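Local coordinates for NADB-Rossmann Superfamily protein (Streptococcus agalactiae, PDB 3LEC) that probably methylates N1 of an adenine in tRNA and carries a bound zinc ion on a Rossmann-like fold, at residues P20-L26 with Y44-I49; D147-E151 with T184-K190. One frame throughout, in Å; residues are numbered along the deposited sequence.

How the interactions relate
Interaction 1 and interaction 2 touch the same mixed sheet at separate places. Interaction 1 (20-26 with 44-49) pairs the two parallel strands of the first beta-alpha-beta unit of the Rossmann-like fold, whereas interaction 2 (147-151 with 184-190) lies at the far edge of the sheet, where outermost strand 141-150 meets the start of helix 185-204. Their centres are 28 Å apart and their nearest atoms about 14 Å, so neither touches the other. Interaction 1 is held by backbone bonds; interaction 2 rests on apolar packing and one bridging water. Both lie away from the zinc ion, which is bound by Asp-140 and His-165.

Interaction 1 (P20-L26 with Y44-I49); sequences PKGARLL and YCDFAI
Leu-25 is gripped twice by the neighbouring strand: its N gives to Phe-47 O (2.9 Å), and its O takes Ile-49 N at 2.8 Å. These are two of the four backbone hydrogen bonds that run between segments 20-26 and 44-49. Ahead of them, Asp-46 N reaches Ala-23 O (2.9 Å). Gly-22 N meets Tyr-44 O (2.9 Å); this glycine sits in a type II turn spanning Pro-20 to Ala-23, where its positive phi is easily borne. The strands run parallel, 7° apart, as the two strands of a right-handed beta-alpha-beta crossover through helix 34-41, the opening unit of a Rossmann-like fold. Apolar residues, two of them small (Cys-45 and Ala-48), suit the face beneath that helix: these two and Leu-25 all touch it, and Leu-25 CB lies 4.2 Å from Ala-48 CB. On the other face, Leu-26 CD1 rests against Ile-49 CG2. Beside them Arg-24 lays its guanidinium almost parallel to the Phe-47 ring, planes 11° apart, with Phe-47 CD2 3.3 Å from NH2 and displaced toward the rim of the group. A bend at chi3 (57°) brings a face of the guanidinium against Phe-47 CD2, while NH2 bonds Asp-89 O. In the turn ahead of the strand, the ammonium of Lys-21 makes a cation-pi contact, NZ standing 3.5 Å from the centroid of the Tyr-44 ring, over its face.

Interaction 2 (D147-E151 with T184-K190); sequences DILTE and TTVFKEK
Ile-148 and Thr-150 of the strand meet Val-186 in the first turn of helix 185-204, a helix packed beside an edge strand of the Rossmann-like sheet. The short axes cross at 76°, 8.1 Å apart at their closest. Branched apolar residues suit so small an interface: the side chains of Ile-148 and Val-186 point in opposite senses and pass alongside, CG1 of Ile-148 3.9 Å from CG1 of Val-186, and CG2 of the same isoleucine reaches Phe-187 CB. Its CD1 lies 3.5 Å from Lys-190 CD, against the aliphatic part of the lysine. Thr-150 offers its methyl, CG2, which touches both branches of Val-186 and comes unusually close to CG1 (3.3 Å). Torsions direct these groups: in Ile-148, CG1 anti to the backbone N (chi1 -173°) and an extended chi2 together carry CD1 to the lysine chain. The Lys-190 chain is extended beyond CG and crosses the isoleucine, while its ammonium forms salt bridges with Glu-157 and Glu-129, so one long residue serves both an apolar and a charged neighbourhood. Farther out, Leu-179 of helix 177-182 touches Ile-148 and Phe-187. Thr-184 is the N-cap, a place where a short hydroxyl side chain can serve an amide of the first turn: its OG1 accepts from Phe-187 N (3.2 Å). A single water joins the two segments, donating to Ile-148 O at 2.7 Å and lying 2.9 Å from Thr-184 OG1.

Interaction 1 (P20-L26 with Y44-I49)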
ATOM      1  N   PRO A  20      -3.394  -1.131  13.872  1.00 22.22           N
ATOM      2  CA  PRO A  20      -3.341  -1.374  15.303  1.00 22.60           C
ATOM      3  C   PRO A  20      -4.702  -1.144  15.935  1.00 23.36           C
ATOM      4  O   PRO A  20      -5.410  -0.221  15.541  1.00 22.54           O
ATOM      5  CB  PRO A  20      -2.370  -0.289  15.800  1.00 23.22           C
ATOM      6  CG  PRO A  20      -1.494  -0.019  14.650  1.00 22.58           C
ATOM      7  CD  PRO A  20      -2.465  -0.059  13.481  1.00 21.72           C
ATOM      8  N   LYS A  21      -5.039  -1.957  16.937  1.00 23.78           N
ATOM      9  CA  LYS A  21      -6.238  -1.718  17.741  1.00 24.98           C
ATOM     10  C   LYS A  21      -6.241  -0.315  18.340  1.00 24.20           C
ATOM     11  O   LYS A  21      -5.214   0.159  18.843  1.00 24.30           O
ATOM     12  CB  LYS A  21      -6.322  -2.737  18.885  1.00 25.43           C
ATOM     13  CG  LYS A  21      -6.355  -4.169  18.431  1.00 29.78           C
ATOM     14  CD  LYS A  21      -7.715  -4.507  17.852  1.00 33.64           C
ATOM     15  CE  LYS A  21      -7.915  -5.997  17.801  1.00 35.30           C
ATOM     16  NZ  LYS A  21      -9.017  -6.275  16.872  1.00 36.43           N
ATOM     17  N   GLY A  22      -7.394   0.343  18.278  1.00 23.77           N
ATOM     18  CA  GLY A  22      -7.555   1.670  18.877  1.00 22.42           C
ATOM     19  C   GLY A  22      -6.980   2.789  18.003  1.00 22.92           C
ATOM     20  O   GLY A  22      -6.972   3.954  18.419  1.00 22.84           O
ATOM     21  N   ALA A  23      -6.498   2.453  16.796  1.00 21.54           N
ATOM     22  CA  ALA A  23      -5.909   3.471  15.908  1.00 21.50           C
ATOM     23  C   ALA A  23      -6.882   4.596  15.584  1.00 21.01           C
ATOM     24  O   ALA A  23      -8.107   4.415  15.588  1.00 21.50           O
ATOM     25  CB  ALA A  23      -5.376   2.846  14.590  1.00 22.10           C
ATOM     26  N   ARG A  24      -6.312   5.761  15.320  1.00 20.00           N
ATOM     27  CA  ARG A  24      -7.025   6.888  14.754  1.00 19.96           C
ATOM     28  C   ARG A  24      -6.394   7.000  13.378  1.00 19.65           C
ATOM     29  O   ARG A  24      -5.212   7.274  13.256  1.00 20.47           O
ATOM     30  CB  ARG A  24      -6.798   8.126  15.603  1.00 19.94           C
ATOM     31  CG  ARG A  24      -7.272   7.959  17.026  1.00 21.16           C
ATOM     32  CD  ARG A  24      -7.047   9.231  17.863  1.00 22.28           C
ATOM     33  NE  ARG A  24      -7.705  10.416  17.280  1.00 22.47           N
ATOM     34  CZ  ARG A  24      -8.973  10.773  17.469  1.00 23.01           C
ATOM     35  NH1 ARG A  24      -9.770  10.066  18.259  1.00 25.11           N
ATOM     36  NH2 ARG A  24      -9.442  11.865  16.871  1.00 25.24           N
ATOM     37  N   LEU A  25      -7.195   6.726  12.356  1.00 19.84           N
ATOM     38  CA  LEU A  25      -6.709   6.350  11.028  1.00 19.90           C
ATOM     39  C   LEU A  25      -7.106   7.378   9.994  1.00 19.77           C
ATOM     40  O   LEU A  25      -8.234   7.858  10.026  1.00 19.45           O
ATOM     41  CB  LEU A  25      -7.355   5.017  10.634  1.00 20.79           C
ATOM     42  CG  LEU A  25      -7.218   4.517   9.190  1.00 21.30           C
ATOM     43  CD1 LEU A  25      -5.821   4.039   8.933  1.00 23.10           C
ATOM     44  CD2 LEU A  25      -8.218   3.402   8.913  1.00 23.45           C
ATOM     45  N   LEU A  26      -6.182   7.702   9.092  1.00 19.42           N
ATOM     46  CA  LEU A  26      -6.531   8.337   7.817  1.00 19.01           C
ATOM     47  C   LEU A  26      -6.354   7.349   6.661  1.00 19.21           C
ATOM     48  O   LEU A  26      -5.260   6.788   6.463  1.00 18.36           O
ATOM     49  CB  LEU A  26      -5.701   9.603   7.584  1.00 19.41           C
ATOM     50  CG  LEU A  26      -5.654  10.177   6.158  1.00 18.42           C
ATOM     51  CD1 LEU A  26      -6.953  10.910   5.728  1.00 19.31           C
ATOM     52  CD2 LEU A  26      -4.452  11.059   5.957  1.00 19.81           C
ATOM     53  N   TYR A  44     -12.714  -1.700  16.231  1.00 28.10           N
ATOM     54  CA  TYR A  44     -11.266  -1.962  16.176  1.00 28.13           C
ATOM     55  C   TYR A  44     -10.398  -0.710  16.082  1.00 27.53           C
ATOM     56  O   TYR A  44      -9.176  -0.761  16.325  1.00 27.84           O
ATOM     57  CB  TYR A  44     -10.915  -2.877  15.007  1.00 28.03           C
ATOM     58  CG  TYR A  44     -11.471  -4.286  15.083  1.00 30.56           C
ATOM     59  CD1 TYR A  44     -11.827  -4.864  16.302  1.00 31.43           C
ATOM     60  CD2 TYR A  44     -11.600  -5.057  13.927  1.00 30.28           C
ATOM     61  CE1 TYR A  44     -12.322  -6.157  16.362  1.00 31.04           C
ATOM     62  CE2 TYR A  44     -12.093  -6.339  13.977  1.00 31.66           C
ATOM     63  CZ  TYR A  44     -12.443  -6.893  15.198  1.00 32.15           C
ATOM     64  OH  TYR A  44     -12.920  -8.180  15.260  1.00 31.95           O
ATOM     65  N   CYS A  45     -11.004   0.392  15.665  1.00 25.97           N
ATOM     66  CA  CYS A  45     -10.333   1.677  15.693  1.00 25.88           C
ATOM     67  C   CYS A  45     -11.202   2.672  16.434  1.00 25.26           C
ATOM     68  O   CYS A  45     -12.396   2.461  16.580  1.00 25.09           O
ATOM     69  CB  CYS A  45     -10.044   2.201  14.286  1.00 25.14           C
ATOM     70  SG  CYS A  45      -8.773   1.252  13.429  1.00 29.40           S
ATOM     71  N   ASP A  46     -10.592   3.770  16.857  1.00 24.90           N
ATOM     72  CA  ASP A  46     -11.282   4.782  17.631  1.00 25.06           C
ATOM     73  C   ASP A  46     -11.917   5.861  16.768  1.00 24.19           C
ATOM     74  O   ASP A  46     -12.937   6.431  17.160  1.00 23.78           O
ATOM     75  CB  ASP A  46     -10.310   5.421  18.618  1.00 26.25           C
ATOM     76  CG  ASP A  46     -10.094   4.574  19.858  1.00 29.66           C
ATOM     77  OD1 ASP A  46     -10.690   3.474  19.953  1.00 32.36           O
ATOM     78  OD2 ASP A  46      -9.343   5.031  20.751  1.00 32.77           O
ATOM     79  N   PHE A  47     -11.314   6.129  15.604  1.00 21.72           N
ATOM     80  CA  PHE A  47     -11.678   7.271  14.752  1.00 21.70           C
ATOM     81  C   PHE A  47     -11.020   7.090  13.397  1.00 20.77           C
ATOM     82  O   PHE A  47      -9.920   6.524  13.298  1.00 19.99           O
ATOM     83  CB  PHE A  47     -11.208   8.595  15.392  1.00 21.68           C
ATOM     84  CG  PHE A  47     -11.368   9.813  14.518  1.00 22.09           C
ATOM     85  CD1 PHE A  47     -12.621  10.354  14.276  1.00 24.45           C
ATOM     86  CD2 PHE A  47     -10.252  10.439  13.963  1.00 22.36           C
ATOM     87  CE1 PHE A  47     -12.760  11.495  13.485  1.00 22.30           C
ATOM     88  CE2 PHE A  47     -10.381  11.554  13.169  1.00 22.46           C
ATOM     89  CZ  PHE A  47     -11.641  12.089  12.933  1.00 23.02           C
ATOM     90  N   ALA A  48     -11.690   7.558  12.347  1.00 20.25           N
ATOM     91  CA  ALA A  48     -11.093   7.526  11.018  1.00 19.23           C
ATOM     92  C   ALA A  48     -11.514   8.712  10.160  1.00 19.25           C
ATOM     93  O   ALA A  48     -12.567   9.311  10.387  1.00 19.08           O
ATOM     94  CB  ALA A  48     -11.390   6.193  10.299  1.00 20.18           C
ATOM     95  N   ILE A  49     -10.663   9.049   9.196  1.00 19.14           N
ATOM     96  CA  ILE A  49     -10.967  10.031   8.147  1.00 18.15           C
ATOM     97  C   ILE A  49     -10.841   9.298   6.819  1.00 18.82           C
ATOM     98  O   ILE A  49      -9.847   8.572   6.566  1.00 18.20           O
ATOM     99  CB  ILE A  49     -10.012  11.240   8.170  1.00 18.65           C
ATOM    100  CG1 ILE A  49     -10.061  11.979   9.534  1.00 18.79           C
ATOM    101  CG2 ILE A  49     -10.296  12.214   7.004  1.00 17.36           C
ATOM    102  CD1 ILE A  49      -8.765  12.795   9.801  1.00 20.04           C
TER

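Interaction 2 (D147-E151 with T184-K190)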
ATOM      1  N   ASP A 147       3.092  -8.566   3.228  1.00 17.98           N
ATOM      2  CA  ASP A 147       2.281  -9.692   2.852  1.00 19.26           C
ATOM      3  C   ASP A 147       2.092  -9.653   1.340  1.00 18.81           C
ATOM      4  O   ASP A 147       2.141  -8.595   0.761  1.00 20.03           O
ATOM      5  CB  ASP A 147       0.912  -9.637   3.530  1.00 19.20           C
ATOM      6  CG  ASP A 147       0.107 -10.911   3.331  1.00 24.84           C
ATOM      7  OD1 ASP A 147       0.673 -12.022   3.426  1.00 25.58           O
ATOM      8  OD2 ASP A 147      -1.106 -10.806   3.088  1.00 29.88           O
ATOM      9  N   ILE A 148       1.943 -10.812   0.723  1.00 19.39           N
ATOM     10  CA  ILE A 148       1.530 -10.885  -0.683  1.00 19.49           C
ATOM     11  C   ILE A 148       0.348 -11.842  -0.721  1.00 20.61           C
ATOM     12  O   ILE A 148       0.374 -12.914  -0.092  1.00 20.74           O
ATOM     13  CB  ILE A 148       2.682 -11.295  -1.632  1.00 19.67           C
ATOM     14  CG1 ILE A 148       2.231 -11.171  -3.095  1.00 18.39           C
ATOM     15  CG2 ILE A 148       3.219 -12.726  -1.312  1.00 18.61           C
ATOM     16  CD1 ILE A 148       3.348 -11.303  -4.105  1.00 22.66           C
ATOM     17  N   LEU A 149      -0.703 -11.432  -1.421  1.00 20.94           N
ATOM     18  CA  LEU A 149      -1.974 -12.134  -1.425  1.00 23.06           C
ATOM     19  C   LEU A 149      -2.475 -12.260  -2.850  1.00 23.95           C
ATOM     20  O   LEU A 149      -2.031 -11.512  -3.710  1.00 24.29           O
ATOM     21  CB  LEU A 149      -2.981 -11.352  -0.574  1.00 22.18           C
ATOM     22  CG  LEU A 149      -3.420  -9.981  -1.093  1.00 22.84           C
ATOM     23  CD1 LEU A 149      -4.876 -10.082  -1.546  1.00 21.94           C
ATOM     24  CD2 LEU A 149      -3.268  -8.895  -0.007  1.00 22.77           C
ATOM     25  N   THR A 150      -3.414 -13.180  -3.084  1.00 26.97           N
ATOM     26  CA  THR A 150      -4.009 -13.408  -4.405  1.00 29.06           C
ATOM     27  C   THR A 150      -5.527 -13.157  -4.401  1.00 29.76           C
ATOM     28  O   THR A 150      -6.204 -13.443  -3.417  1.00 30.69           O
ATOM     29  CB  THR A 150      -3.789 -14.865  -4.896  1.00 29.84           C
ATOM     30  OG1 THR A 150      -4.636 -15.751  -4.152  1.00 32.29           O
ATOM     31  CG2 THR A 150      -2.368 -15.277  -4.708  1.00 30.18           C
ATOM     32  N   GLU A 151      -6.039 -12.627  -5.503  1.00 31.21           N
ATOM     33  CA  GLU A 151      -7.440 -12.189  -5.582  1.00 31.76           C
ATOM     34  C   GLU A 151      -7.810 -11.635  -6.965  1.00 32.08           C
ATOM     35  O   GLU A 151      -7.415 -10.519  -7.329  1.00 32.03           O
ATOM     36  CB  GLU A 151      -7.672 -11.134  -4.510  1.00 31.54           C
ATOM     37  CG  GLU A 151      -9.068 -10.742  -4.281  1.00 32.44           C
ATOM     38  CD  GLU A 151      -9.123  -9.270  -4.061  1.00 32.77           C
ATOM     39  OE1 GLU A 151      -9.199  -8.853  -2.900  1.00 31.17           O
ATOM     40  OE2 GLU A 151      -9.016  -8.529  -5.062  1.00 37.63           O
ATOM     41  N   THR A 184       6.804 -17.501   0.276  1.00 24.84           N
ATOM     42  CA  THR A 184       5.568 -18.271   0.192  1.00 24.69           C
ATOM     43  C   THR A 184       5.332 -18.752  -1.231  1.00 24.57           C
ATOM     44  O   THR A 184       5.944 -18.239  -2.158  1.00 24.60           O
ATOM     45  CB  THR A 184       4.357 -17.413   0.583  1.00 24.31           C
ATOM     46  OG1 THR A 184       4.229 -16.324  -0.349  1.00 23.80           O
ATOM     47  CG2 THR A 184       4.520 -16.865   2.000  1.00 23.13           C
ATOM     48  N   THR A 185       4.429 -19.718  -1.394  1.00 24.32           N
ATOM     49  CA  THR A 185       3.983 -20.137  -2.727  1.00 24.88           C
ATOM     50  C   THR A 185       3.516 -18.968  -3.612  1.00 23.43           C
ATOM     51  O   THR A 185       3.875 -18.918  -4.783  1.00 22.03           O
ATOM     52  CB  THR A 185       2.865 -21.189  -2.671  1.00 24.55           C
ATOM     53  OG1 THR A 185       3.228 -22.211  -1.738  1.00 28.48           O
ATOM     54  CG2 THR A 185       2.666 -21.803  -4.027  1.00 26.01           C
ATOM     55  N   VAL A 186       2.722 -18.048  -3.059  1.00 23.23           N
ATOM     56  CA  VAL A 186       2.189 -16.910  -3.840  1.00 22.84           C
ATOM     57  C   VAL A 186       3.342 -16.064  -4.370  1.00 22.67           C
ATOM     58  O   VAL A 186       3.341 -15.624  -5.520  1.00 22.86           O
ATOM     59  CB  VAL A 186       1.244 -16.011  -2.986  1.00 22.81           C
ATOM     60  CG1 VAL A 186       0.799 -14.761  -3.762  1.00 23.25           C
ATOM     61  CG2 VAL A 186       0.023 -16.809  -2.504  1.00 24.96           C
ATOM     62  N   PHE A 187       4.318 -15.827  -3.509  1.00 21.70           N
ATOM     63  CA  PHE A 187       5.521 -15.065  -3.861  1.00 20.61           C
ATOM     64  C   PHE A 187       6.274 -15.721  -5.030  1.00 20.23           C
ATOM     65  O   PHE A 187       6.619 -15.066  -6.016  1.00 20.17           O
ATOM     66  CB  PHE A 187       6.412 -15.004  -2.626  1.00 20.11           C
ATOM     67  CG  PHE A 187       7.766 -14.382  -2.858  1.00 19.96           C
ATOM     68  CD1 PHE A 187       7.937 -13.000  -2.793  1.00 19.31           C
ATOM     69  CD2 PHE A 187       8.876 -15.176  -3.104  1.00 22.09           C
ATOM     70  CE1 PHE A 187       9.198 -12.419  -2.964  1.00 19.83           C
ATOM     71  CE2 PHE A 187      10.132 -14.605  -3.294  1.00 21.77           C
ATOM     72  CZ  PHE A 187      10.291 -13.220  -3.230  1.00 20.73           C
ATOM     73  N   LYS A 188       6.519 -17.016  -4.914  1.00 19.62           N
ATOM     74  CA  LYS A 188       7.171 -17.779  -5.970  1.00 20.56           C
ATOM     75  C   LYS A 188       6.368 -17.697  -7.269  1.00 20.71           C
ATOM     76  O   LYS A 188       6.933 -17.440  -8.336  1.00 20.27           O
ATOM     77  CB  LYS A 188       7.282 -19.239  -5.536  1.00 20.75           C
ATOM     78  CG  LYS A 188       8.449 -19.534  -4.639  1.00 26.15           C
ATOM     79  CD  LYS A 188       8.584 -21.044  -4.477  1.00 28.43           C
ATOM     80  CE  LYS A 188       7.924 -21.544  -3.200  1.00 33.97           C
ATOM     81  NZ  LYS A 188       8.772 -21.233  -2.004  1.00 32.14           N
ATOM     82  N   GLU A 189       5.045 -17.848  -7.172  1.00 20.81           N
ATOM     83  CA  GLU A 189       4.199 -17.786  -8.373  1.00 22.06           C
ATOM     84  C   GLU A 189       4.263 -16.400  -9.015  1.00 21.03           C
ATOM     85  O   GLU A 189       4.317 -16.282 -10.252  1.00 20.34           O
ATOM     86  CB  GLU A 189       2.748 -18.212  -8.060  1.00 22.43           C
ATOM     87  CG  GLU A 189       2.649 -19.710  -7.711  1.00 27.11           C
ATOM     88  CD  GLU A 189       1.308 -20.184  -7.168  1.00 30.89           C
ATOM     89  OE1 GLU A 189       0.365 -19.383  -6.964  1.00 33.66           O
ATOM     90  OE2 GLU A 189       1.216 -21.401  -6.910  1.00 34.40           O
ATOM     91  N   LYS A 190       4.276 -15.349  -8.193  1.00 20.60           N
ATOM     92  CA  LYS A 190       4.354 -13.988  -8.756  1.00 20.46           C
ATOM     93  C   LYS A 190       5.622 -13.809  -9.557  1.00 19.53           C
ATOM     94  O   LYS A 190       5.587 -13.334 -10.693  1.00 18.74           O
ATOM     95  CB  LYS A 190       4.274 -12.886  -7.688  1.00 21.14           C
ATOM     96  CG  LYS A 190       4.697 -11.518  -8.247  1.00 22.72           C
ATOM     97  CD  LYS A 190       4.627 -10.384  -7.245  1.00 26.37           C
ATOM     98  CE  LYS A 190       5.054  -9.076  -7.901  1.00 26.48           C
ATOM     99  NZ  LYS A 190       4.594  -7.920  -7.106  1.00 27.38           N
TER
HETATM  100  O   HOH W   1       1.874 -14.984   0.626  1.00 23.90           O